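Local atomic coordinates of alpha-glucosidase (Pseudoalteromonas sp. K8, PDB entry 5HQA), a protein that hydrolyses alpha-glucosides as a chloride-activated, calcium-binding enzyme of glycoside hydrolase family 97, captured here with the inhibitor acarbose. Residues Y295-A300 with K347-Q352; K265-W270 with D306-E311; R111-K116 with A223-W228. All blocks are in the same frame, centred on the assembly; numbering follows the deposited sequence.

Contact 1 (Y295-A300 with K347-Q352)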
loop_
_atom_site.group_PDB
_atom_site.type_symbol
_atom_site.label_atom_id
_atom_site.label_comp_id
_atom_site.label_asym_id
_atom_site.label_seq_id
_atom_site.Cartn_x
_atom_site.Cartn_y
_atom_site.Cartn_z
ATOM N N TYR A 295 25.476 17.124 -5.381
ATOM C CA TYR A 295 25.279 17.725 -4.068
ATOM C C TYR A 295 24.407 16.835 -3.188
ATOM O O TYR A 295 24.711 16.629 -2.006
ATOM C CB TYR A 295 24.674 19.119 -4.228
ATOM C CG TYR A 295 24.046 19.701 -2.980
ATOM C CD1 TYR A 295 24.814 20.364 -2.030
ATOM C CD2 TYR A 295 22.675 19.615 -2.772
ATOM C CE1 TYR A 295 24.234 20.908 -0.894
ATOM C CE2 TYR A 295 22.085 20.150 -1.645
ATOM C CZ TYR A 295 22.865 20.795 -0.705
ATOM O OH TYR A 295 22.259 21.329 0.417
ATOM N N TYR A 296 23.329 16.284 -3.750
ATOM C CA TYR A 296 22.486 15.372 -2.977
ATOM C C TYR A 296 23.229 14.084 -2.632
ATOM O O TYR A 296 23.078 13.552 -1.524
ATOM C CB TYR A 296 21.197 15.063 -3.744
ATOM C CG TYR A 296 20.085 16.070 -3.520
ATOM C CD1 TYR A 296 20.174 17.362 -4.028
ATOM C CD2 TYR A 296 18.942 15.722 -2.803
ATOM C CE1 TYR A 296 19.157 18.278 -3.823
ATOM C CE2 TYR A 296 17.917 16.636 -2.594
ATOM C CZ TYR A 296 18.034 17.909 -3.106
ATOM O OH TYR A 296 17.024 18.821 -2.901
ATOM N N MET A 297 24.036 13.561 -3.563
ATOM C CA MET A 297 24.784 12.340 -3.272
ATOM C C MET A 297 25.783 12.559 -2.150
ATOM O O MET A 297 25.970 11.680 -1.299
ATOM C CB MET A 297 25.497 11.836 -4.526
ATOM C CG MET A 297 24.559 11.137 -5.493
ATOM S SD MET A 297 25.292 10.979 -7.133
ATOM C CE MET A 297 25.340 9.242 -7.319
ATOM N N ASP A 298 26.443 13.722 -2.135
ATOM C CA ASP A 298 27.356 14.048 -1.041
ATOM C C ASP A 298 26.620 14.040 0.290
ATOM O O ASP A 298 27.105 13.485 1.280
ATOM C CB ASP A 298 28.008 15.414 -1.271
ATOM C CG ASP A 298 29.003 15.409 -2.419
ATOM O OD1 ASP A 298 29.538 14.328 -2.755
ATOM O OD2 ASP A 298 29.266 16.501 -2.975
ATOM N N PHE A 299 25.442 14.663 0.327
ATOM C CA PHE A 299 24.639 14.678 1.544
ATOM C C PHE A 299 24.241 13.265 1.947
ATOM O O PHE A 299 24.363 12.883 3.118
ATOM C CB PHE A 299 23.400 15.557 1.327
ATOM C CG PHE A 299 22.509 15.682 2.538
ATOM C CD1 PHE A 299 22.710 16.698 3.459
ATOM C CD2 PHE A 299 21.456 14.793 2.742
ATOM C CE1 PHE A 299 21.888 16.821 4.567
ATOM C CE2 PHE A 299 20.634 14.908 3.850
ATOM C CZ PHE A 299 20.851 15.930 4.766
ATOM N N ALA A 300 23.756 12.474 0.985
ATOM C CA ALA A 300 23.363 11.100 1.284
ATOM C C ALA A 300 24.534 10.295 1.832
ATOM O O ALA A 300 24.378 9.537 2.797
ATOM C CB ALA A 300 22.794 10.429 0.035
ATOM N N LYS A 347 29.598 5.253 -7.827
ATOM C CA LYS A 347 30.591 4.299 -7.356
ATOM C C LYS A 347 31.562 4.953 -6.382
ATOM O O LYS A 347 31.947 4.338 -5.383
ATOM C CB LYS A 347 31.316 3.684 -8.553
ATOM C CG LYS A 347 30.383 2.834 -9.419
ATOM C CD LYS A 347 30.992 2.409 -10.752
ATOM C CE LYS A 347 29.959 1.640 -11.585
ATOM N NZ LYS A 347 30.377 1.456 -13.009
ATOM N N GLN A 348 31.947 6.209 -6.636
ATOM C CA GLN A 348 32.847 6.909 -5.720
ATOM C C GLN A 348 32.214 7.082 -4.347
ATOM O O GLN A 348 32.852 6.826 -3.320
ATOM C CB GLN A 348 33.220 8.284 -6.269
ATOM C CG GLN A 348 34.100 8.322 -7.489
ATOM C CD GLN A 348 34.328 9.754 -7.932
ATOM O OE1 GLN A 348 34.594 10.635 -7.101
ATOM N NE2 GLN A 348 34.185 10.009 -9.233
ATOM N N THR A 349 30.964 7.550 -4.312
ATOM C CA THR A 349 30.310 7.911 -3.063
ATOM C C THR A 349 29.614 6.741 -2.386
ATOM O O THR A 349 29.308 6.835 -1.195
ATOM C CB THR A 349 29.269 9.010 -3.299
ATOM O OG1 THR A 349 28.250 8.515 -4.178
ATOM C CG2 THR A 349 29.908 10.254 -3.899
ATOM N N GLY A 350 29.346 5.656 -3.111
ATOM C CA GLY A 350 28.548 4.576 -2.568
ATOM C C GLY A 350 27.070 4.874 -2.479
ATOM O O GLY A 350 26.326 4.082 -1.893
ATOM N N VAL A 351 26.627 5.997 -3.037
ATOM C CA VAL A 351 25.223 6.389 -3.051
ATOM C C VAL A 351 24.675 6.123 -4.440
ATOM O O VAL A 351 25.280 6.531 -5.437
ATOM C CB VAL A 351 25.061 7.874 -2.690
ATOM C CG1 VAL A 351 23.585 8.284 -2.802
ATOM C CG2 VAL A 351 25.638 8.148 -1.309
ATOM N N GLN A 352 23.533 5.463 -4.525
ATOM C CA GLN A 352 23.041 5.125 -5.849
ATOM C C GLN A 352 22.081 6.173 -6.383
ATOM O O GLN A 352 21.416 6.884 -5.626
ATOM C CB GLN A 352 22.376 3.758 -5.841
ATOM C CG GLN A 352 23.393 2.679 -6.111
ATOM C CD GLN A 352 22.770 1.352 -6.059
ATOM O OE1 GLN A 352 22.318 0.928 -5.002
ATOM N NE2 GLN A 352 22.695 0.679 -7.202
#
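V351 pushes both of its methyls into the flank of helix 290-303, between M297 and A300. The apolar part of the contact centres on this valine. CG1, set anti to the backbone N (chi1 176°), meets A300 CB at 3.6 Å and also reaches M297, whose CG is 4.0 Å from V351 CG1. V351 CG2 lies 3.9 Å from A300 CB, so the alanine methyl faces both branches at once. M297 and V351 run past each other in opposite directions, and the methionine chain bends at its last torsion (chi3 119°), carrying the methyl past the valine to its backbone.

Two backbone carbonyl oxygens are touched across the contact by methyl carbons. M297 CE sits 3.3 Å from V351 O, and V351 CG2 rests 3.5 Å from M297 O, an oxygen of the helix wall.

Polar groups stand at one margin. T349 OG1 accepts the V351 N-H at 3.2 Å, forming an ST turn just where G350, with positive phi, ends helix 339-349; the same hydroxyl is also bonded to Y345 O. Across from it, D298 OD1 passes 4.2 Å from T349 CG2, but its hydrogen bond goes to Y345 OH, one turn back on that helix.

V308 lies beneath M297, A300 and V351, so the contact joins two neighbouring outer helices of the TIM-type barrel, and the turn into strand 352-358, above strand 307-310. Since methyls and methylenes do the touching across the interface, while the hydroxyl of T349 is engaged within its own turn, the cohesion between these two segments depends on shape fit more than on directed bonds.

Contact 2 (K265-W270 with D306-E311); sequences KYIGIW and DGVLVE. With AC1 (4,6-dideoxy-4-{[(1S,4R,5S,6S)-4,5,6-trihydroxy-3-(hydroxymethyl)cyclohex-2-en-1-yl]amino}-alpha-D-glucopyranose), chain B.
Torsions turn W270 and E311 to the same side at the ends of their strands: the indole CG is anti to the backbone N (chi1 179°), while the glutamate keeps CG beside its N (chi1 -59°) and extends beyond it. The two side chains point the same way, with ring and carboxylate planes 82° apart, and E311 OE2 meets the indole edge 3.3 Å from W270 CD1. Both grip the valienamine ring of the inhibitor. E311 OE1 accepts from AC1 O4 at 2.6 Å, and W270 NE1 gives its hydrogen to AC1 O3B at 3.1 Å and, weakly, to AC1 O4 at 3.0 Å. W280 and K386 hold the E311 carboxylate from outside the two segments.

Behind this end, the parallel strands are joined by backbone bonds, among them L309 N to I267 O (2.9 Å) and I269 N to L309 O (2.8 Å). G268 lets the strands come close, its CA being 3.0 Å from L309 O. On the face shared by I267, I269, V308 and V310, I269 CD1 packs 4.1 Å from V310 CG2, and Y296 and F299 of helix 290-303 lie over this layer. Y266 and L309 occupy the other face side by side, L309 CB near Y266 CD2, with the phenol hydroxyl bonded to D489.

Two adjacent parallel strands linked through helix 290-303 make a beta-alpha-beta unit of the TIM-type barrel, and the sugar-binding groups at their C-terminal ends mark the usual place of the active site in that fold.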
loop_
_atom_site.group_PDB
_atom_site.type_symbol
_atom_site.label_atom_id
_atom_site.label_comp_id
_atom_site.label_asym_id
_atom_site.label_seq_id
_atom_site.Cartn_x
_atom_site.Cartn_y
_atom_site.Cartn_z
ATOM N N LYS A 265 16.892 3.850 3.154
ATOM C CA LYS A 265 16.356 5.203 3.145
ATOM C C LYS A 265 16.940 5.982 1.979
ATOM O O LYS A 265 18.062 5.717 1.540
ATOM C CB LYS A 265 16.654 5.910 4.466
ATOM C CG LYS A 265 15.849 5.328 5.627
ATOM C CD LYS A 265 16.365 5.819 6.970
ATOM C CE LYS A 265 17.755 5.254 7.249
ATOM N NZ LYS A 265 18.119 5.441 8.672
ATOM N N TYR A 266 16.169 6.938 1.460
ATOM C CA TYR A 266 16.636 7.707 0.317
ATOM C C TYR A 266 16.201 9.157 0.446
ATOM O O TYR A 266 15.313 9.499 1.230
ATOM C CB TYR A 266 16.146 7.101 -1.016
ATOM C CG TYR A 266 14.666 7.211 -1.307
ATOM C CD1 TYR A 266 13.741 6.396 -0.658
ATOM C CD2 TYR A 266 14.197 8.098 -2.266
ATOM C CE1 TYR A 266 12.381 6.483 -0.938
ATOM C CE2 TYR A 266 12.844 8.190 -2.556
ATOM C CZ TYR A 266 11.941 7.381 -1.888
ATOM O OH TYR A 266 10.600 7.482 -2.174
ATOM N N ILE A 267 16.877 10.012 -0.321
ATOM C CA ILE A 267 16.488 11.407 -0.477
ATOM C C ILE A 267 16.253 11.643 -1.961
ATOM O O ILE A 267 16.407 10.729 -2.779
ATOM C CB ILE A 267 17.560 12.363 0.069
ATOM C CG1 ILE A 267 18.875 12.175 -0.699
ATOM C CG2 ILE A 267 17.753 12.151 1.575
ATOM C CD1 ILE A 267 20.019 13.025 -0.168
ATOM N N GLY A 268 15.887 12.862 -2.334
ATOM C CA GLY A 268 15.660 13.067 -3.743
ATOM C C GLY A 268 15.552 14.505 -4.170
ATOM O O GLY A 268 15.136 15.364 -3.393
ATOM N N ILE A 269 15.961 14.774 -5.408
ATOM C CA ILE A 269 15.595 16.006 -6.092
ATOM C C ILE A 269 14.137 15.813 -6.484
ATOM O O ILE A 269 13.825 15.092 -7.438
ATOM C CB ILE A 269 16.494 16.283 -7.297
ATOM C CG1 ILE A 269 17.927 16.516 -6.820
ATOM C CG2 ILE A 269 15.988 17.483 -8.090
ATOM C CD1 ILE A 269 18.967 16.551 -7.938
ATOM N N TRP A 270 13.240 16.394 -5.690
ATOM C CA TRP A 270 11.840 15.992 -5.687
ATOM C C TRP A 270 10.958 17.067 -5.053
ATOM O O TRP A 270 10.178 17.721 -5.750
ATOM C CB TRP A 270 11.672 14.655 -4.950
ATOM C CG TRP A 270 10.242 14.237 -4.919
ATOM C CD1 TRP A 270 9.505 13.771 -5.972
ATOM C CD2 TRP A 270 9.350 14.287 -3.794
ATOM N NE1 TRP A 270 8.211 13.523 -5.571
ATOM C CE2 TRP A 270 8.090 13.836 -4.241
ATOM C CE3 TRP A 270 9.493 14.674 -2.456
ATOM C CZ2 TRP A 270 6.979 13.759 -3.398
ATOM C CZ3 TRP A 270 8.390 14.601 -1.619
ATOM C CH2 TRP A 270 7.149 14.147 -2.093
ATOM N N ASP A 306 20.902 5.623 1.191
ATOM C CA ASP A 306 21.378 4.669 0.193
ATOM C C ASP A 306 21.324 5.214 -1.228
ATOM O O ASP A 306 22.095 4.763 -2.084
ATOM C CB ASP A 306 20.551 3.382 0.248
ATOM C CG ASP A 306 20.767 2.598 1.520
ATOM O OD1 ASP A 306 21.807 2.795 2.177
ATOM O OD2 ASP A 306 19.896 1.767 1.855
ATOM N N GLY A 307 20.404 6.134 -1.512
ATOM C CA GLY A 307 20.184 6.536 -2.888
ATOM C C GLY A 307 19.588 7.922 -2.979
ATOM O O GLY A 307 19.099 8.486 -1.996
ATOM N N VAL A 308 19.645 8.466 -4.194
ATOM C CA VAL A 308 19.082 9.773 -4.514
ATOM C C VAL A 308 18.128 9.595 -5.687
ATOM O O VAL A 308 18.558 9.245 -6.792
ATOM C CB VAL A 308 20.167 10.805 -4.852
ATOM C CG1 VAL A 308 19.529 12.115 -5.303
ATOM C CG2 VAL A 308 21.093 11.018 -3.657
ATOM N N LEU A 309 16.838 9.814 -5.448
ATOM C CA LEU A 309 15.873 9.916 -6.533
ATOM C C LEU A 309 16.049 11.245 -7.253
ATOM O O LEU A 309 16.222 12.287 -6.617
ATOM C CB LEU A 309 14.449 9.820 -5.983
ATOM C CG LEU A 309 13.296 10.161 -6.935
ATOM C CD1 LEU A 309 13.086 9.055 -7.988
ATOM C CD2 LEU A 309 12.003 10.425 -6.143
ATOM N N VAL A 310 15.997 11.223 -8.584
ATOM C CA VAL A 310 16.053 12.454 -9.369
ATOM C C VAL A 310 14.950 12.410 -10.415
ATOM O O VAL A 310 14.957 11.533 -11.289
ATOM C CB VAL A 310 17.417 12.661 -10.046
ATOM C CG1 VAL A 310 17.404 13.962 -10.804
ATOM C CG2 VAL A 310 18.539 12.665 -9.026
ATOM N N GLU A 311 14.007 13.351 -10.327
ATOM C CA GLU A 311 12.933 13.483 -11.305
ATOM C C GLU A 311 13.219 14.648 -12.243
ATOM O O GLU A 311 13.786 15.669 -11.843
ATOM C CB GLU A 311 11.575 13.689 -10.626
ATOM C CG GLU A 311 11.209 12.557 -9.698
ATOM C CD GLU A 311 9.778 12.631 -9.210
ATOM O OE1 GLU A 311 9.092 13.634 -9.494
ATOM O OE2 GLU A 311 9.346 11.678 -8.523
HETATM C C1 AC1 B . -1.388 15.128 -10.069
HETATM O O2 AC1 B . -2.875 13.471 -9.188
HETATM C C2 AC1 B . -1.528 13.674 -9.645
HETATM C C4A AC1 B . 5.939 12.771 -8.635
HETATM C C3 AC1 B . -0.524 13.305 -8.585
HETATM O O3 AC1 B . -0.728 11.947 -8.153
HETATM C C4 AC1 B . 0.872 13.520 -9.107
HETATM N N4A AC1 B . 1.933 12.912 -8.243
HETATM C C5 AC1 B . 0.942 15.039 -9.129
HETATM O O5 AC1 B . 0.051 15.522 -10.219
HETATM C C6 AC1 B . 2.312 15.604 -9.345
HETATM C C1B AC1 B . 2.949 12.079 -8.980
HETATM C C2B AC1 B . 4.016 11.393 -7.895
HETATM O O2B AC1 B . 3.245 10.769 -6.869
HETATM C C3B AC1 B . 4.940 12.338 -7.418
HETATM O O3B AC1 B . 5.766 11.833 -6.339
HETATM O O4 AC1 B . 6.793 13.819 -8.216
HETATM C C5B AC1 B . 5.234 13.176 -9.829
HETATM C C7B AC1 B . 3.666 12.774 -9.995
HETATM C C6B AC1 B . 6.074 13.403 -11.096
HETATM O O6B AC1 B . 6.465 12.155 -11.576
#

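Contact 3 (R111-K116 with A223-W228)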
loop_
_atom_site.group_PDB
_atom_site.type_symbol
_atom_site.label_atom_id
_atom_site.label_comp_id
_atom_site.label_asym_id
_atom_site.label_seq_id
_atom_site.Cartn_x
_atom_site.Cartn_y
_atom_site.Cartn_z
ATOM N N ARG A 111 -11.843 -17.705 -3.201
ATOM C CA ARG A 111 -11.703 -17.463 -4.629
ATOM C C ARG A 111 -12.471 -18.529 -5.386
ATOM O O ARG A 111 -12.729 -19.622 -4.877
ATOM C CB ARG A 111 -10.236 -17.453 -5.076
ATOM C CG ARG A 111 -9.614 -18.838 -5.125
ATOM C CD ARG A 111 -8.218 -18.785 -5.710
ATOM N NE ARG A 111 -7.650 -20.122 -5.838
ATOM C CZ ARG A 111 -6.372 -20.359 -6.104
ATOM N NH1 ARG A 111 -5.525 -19.348 -6.271
ATOM N NH2 ARG A 111 -5.940 -21.608 -6.200
ATOM N N TYR A 112 -12.861 -18.183 -6.606
ATOM C CA TYR A 112 -13.509 -19.131 -7.496
ATOM C C TYR A 112 -12.452 -19.887 -8.274
ATOM O O TYR A 112 -11.430 -19.317 -8.668
ATOM C CB TYR A 112 -14.413 -18.424 -8.491
ATOM C CG TYR A 112 -15.535 -17.586 -7.932
ATOM C CD1 TYR A 112 -15.300 -16.311 -7.414
ATOM C CD2 TYR A 112 -16.852 -18.042 -7.990
ATOM C CE1 TYR A 112 -16.351 -15.520 -6.947
ATOM C CE2 TYR A 112 -17.897 -17.270 -7.523
ATOM C CZ TYR A 112 -17.645 -16.007 -7.012
ATOM O OH TYR A 112 -18.706 -15.250 -6.567
ATOM N N GLU A 113 -12.712 -21.165 -8.516
ATOM C CA GLU A 113 -11.876 -21.985 -9.383
ATOM C C GLU A 113 -12.807 -22.636 -10.393
ATOM O O GLU A 113 -13.595 -23.520 -10.042
ATOM C CB GLU A 113 -11.074 -23.010 -8.574
ATOM C CG GLU A 113 -10.107 -22.312 -7.613
ATOM C CD GLU A 113 -9.373 -23.254 -6.669
ATOM O OE1 GLU A 113 -9.523 -24.490 -6.802
ATOM O OE2 GLU A 113 -8.644 -22.740 -5.781
ATOM N N VAL A 114 -12.761 -22.152 -11.630
ATOM C CA VAL A 114 -13.633 -22.630 -12.697
ATOM C C VAL A 114 -12.824 -23.606 -13.548
ATOM O O VAL A 114 -11.862 -23.183 -14.207
ATOM C CB VAL A 114 -14.182 -21.479 -13.545
ATOM C CG1 VAL A 114 -15.112 -22.033 -14.619
ATOM C CG2 VAL A 114 -14.920 -20.501 -12.660
ATOM N N PRO A 115 -13.175 -24.882 -13.572
ATOM C CA PRO A 115 -12.352 -25.876 -14.262
ATOM C C PRO A 115 -12.665 -25.933 -15.749
ATOM O O PRO A 115 -13.672 -25.412 -16.228
ATOM C CB PRO A 115 -12.771 -27.177 -13.580
ATOM C CG PRO A 115 -14.251 -26.961 -13.347
ATOM C CD PRO A 115 -14.360 -25.491 -12.942
ATOM N N LYS A 116 -11.787 -26.623 -16.474
ATOM C CA LYS A 116 -12.053 -26.952 -17.867
ATOM C C LYS A 116 -13.389 -27.675 -17.991
ATOM O O LYS A 116 -13.681 -28.601 -17.226
ATOM C CB LYS A 116 -10.920 -27.825 -18.417
ATOM C CG LYS A 116 -11.103 -28.261 -19.863
ATOM C CD LYS A 116 -9.968 -29.175 -20.294
ATOM C CE LYS A 116 -10.150 -29.649 -21.720
ATOM N NZ LYS A 116 -9.108 -30.657 -22.066
ATOM N N ALA A 223 -10.376 -22.628 -18.519
ATOM C CA ALA A 223 -10.384 -22.646 -17.062
ATOM C C ALA A 223 -9.699 -21.408 -16.500
ATOM O O ALA A 223 -8.694 -20.935 -17.037
ATOM C CB ALA A 223 -9.685 -23.907 -16.549
ATOM N N PHE A 224 -10.252 -20.877 -15.413
ATOM C CA PHE A 224 -9.666 -19.706 -14.776
ATOM C C PHE A 224 -10.017 -19.704 -13.298
ATOM O O PHE A 224 -10.974 -20.354 -12.865
ATOM C CB PHE A 224 -10.151 -18.399 -15.422
ATOM C CG PHE A 224 -11.615 -18.105 -15.183
ATOM C CD1 PHE A 224 -12.585 -18.619 -16.023
ATOM C CD2 PHE A 224 -12.015 -17.294 -14.124
ATOM C CE1 PHE A 224 -13.926 -18.342 -15.808
ATOM C CE2 PHE A 224 -13.354 -17.018 -13.908
ATOM C CZ PHE A 224 -14.305 -17.539 -14.747
ATOM N N ASN A 225 -9.230 -18.950 -12.533
ATOM C CA ASN A 225 -9.516 -18.641 -11.141
ATOM C C ASN A 225 -9.678 -17.135 -11.006
ATOM O O ASN A 225 -9.230 -16.374 -11.865
ATOM C CB ASN A 225 -8.394 -19.125 -10.209
ATOM C CG ASN A 225 -8.107 -20.603 -10.362
ATOM O OD1 ASN A 225 -8.985 -21.386 -10.722
ATOM N ND2 ASN A 225 -6.871 -20.996 -10.090
ATOM N N THR A 226 -10.334 -16.701 -9.935
ATOM C CA THR A 226 -10.327 -15.292 -9.565
ATOM C C THR A 226 -9.208 -15.025 -8.576
ATOM O O THR A 226 -8.647 -15.948 -7.977
ATOM C CB THR A 226 -11.662 -14.898 -8.939
ATOM O OG1 THR A 226 -11.801 -15.557 -7.676
ATOM C CG2 THR A 226 -12.837 -15.247 -9.856
ATOM N N PRO A 227 -8.867 -13.756 -8.353
ATOM C CA PRO A 227 -8.082 -13.414 -7.163
ATOM C C PRO A 227 -8.862 -13.782 -5.910
ATOM O O PRO A 227 -10.056 -14.080 -5.951
ATOM C CB PRO A 227 -7.884 -11.893 -7.277
ATOM C CG PRO A 227 -8.151 -11.570 -8.742
ATOM C CD PRO A 227 -9.191 -12.571 -9.171
ATOM N N TRP A 228 -8.174 -13.754 -4.775
ATOM C CA TRP A 228 -8.846 -13.963 -3.501
ATOM C C TRP A 228 -9.651 -12.726 -3.118
ATOM O O TRP A 228 -9.205 -11.598 -3.316
ATOM C CB TRP A 228 -7.817 -14.267 -2.411
ATOM C CG TRP A 228 -7.094 -15.551 -2.643
ATOM C CD1 TRP A 228 -5.943 -15.733 -3.355
ATOM C CD2 TRP A 228 -7.486 -16.845 -2.166
ATOM N NE1 TRP A 228 -5.595 -17.070 -3.353
ATOM C CE2 TRP A 228 -6.523 -17.770 -2.630
ATOM C CE3 TRP A 228 -8.557 -17.310 -1.393
ATOM C CZ2 TRP A 228 -6.595 -19.138 -2.338
ATOM C CZ3 TRP A 228 -8.634 -18.676 -1.106
ATOM C CH2 TRP A 228 -7.662 -19.569 -1.580
HETATM O O HOH W 1 -6.171 -16.645 -7.173
#
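R111 reaches across to W228 from a chi1 of 74°, which sets CG between the backbone N and the carbonyl carbon. Its CB lies 3.5 Å from P227 O. CG stands squarely over the indole, 3.9 Å from the centroid of the six-membered ring of W228 in a CH-pi contact, and CD follows over the same face, 3.7 Å from W228 CE2. Beyond it, the guanidinium is tilted 23° from the indole plane. NE donates to E113 OE2 at 2.8 Å and NH2 to the same E113 oxygen at 3.0 Å, a side-on salt bridge along the strand; R100 also pairs with that oxygen. NH1 ends the chain on a water that in turn donates to T226 O.

Behind the arginine, T226 N gives to Y112 O, while T226 OG1 accepts from Y112 N at 3.0 Å and donates to P227 O. V114 and F224 form an antiparallel hydrogen-bonded pair, V114 CG2 lying over the phenylalanine face. Strands 107-114 and 224-234 are thus joined within the large antiparallel sheet of the N-terminal domain. With E113 and the water holding the guanidinium and the indole carrying its methylenes, the arginine's rotation is probably fixed.

Overall arrangement
Contacts 1 and 2 belong to the same barrel: strand 307-310 lies between helices 290-303 and 339-349 in the chain, and Q352 of contact 1 joins its backbone to D306 and V308 of contact 2. Contact 2 is the buried strand pair, bonded through its backbone and ending at the inhibitor; contact 1, about 10 Å away between centres, is also largely buried but lies in the helix layer outside the strands, with D298 exposed at its margin. Contact 3 lies on the opposite side of the chain's centre, about 42 Å from contact 2 between centres, in the N-terminal domain. It too pairs strands, but antiparallel and only partly buried, and adds a salt bridge within one strand and a water bridging the two.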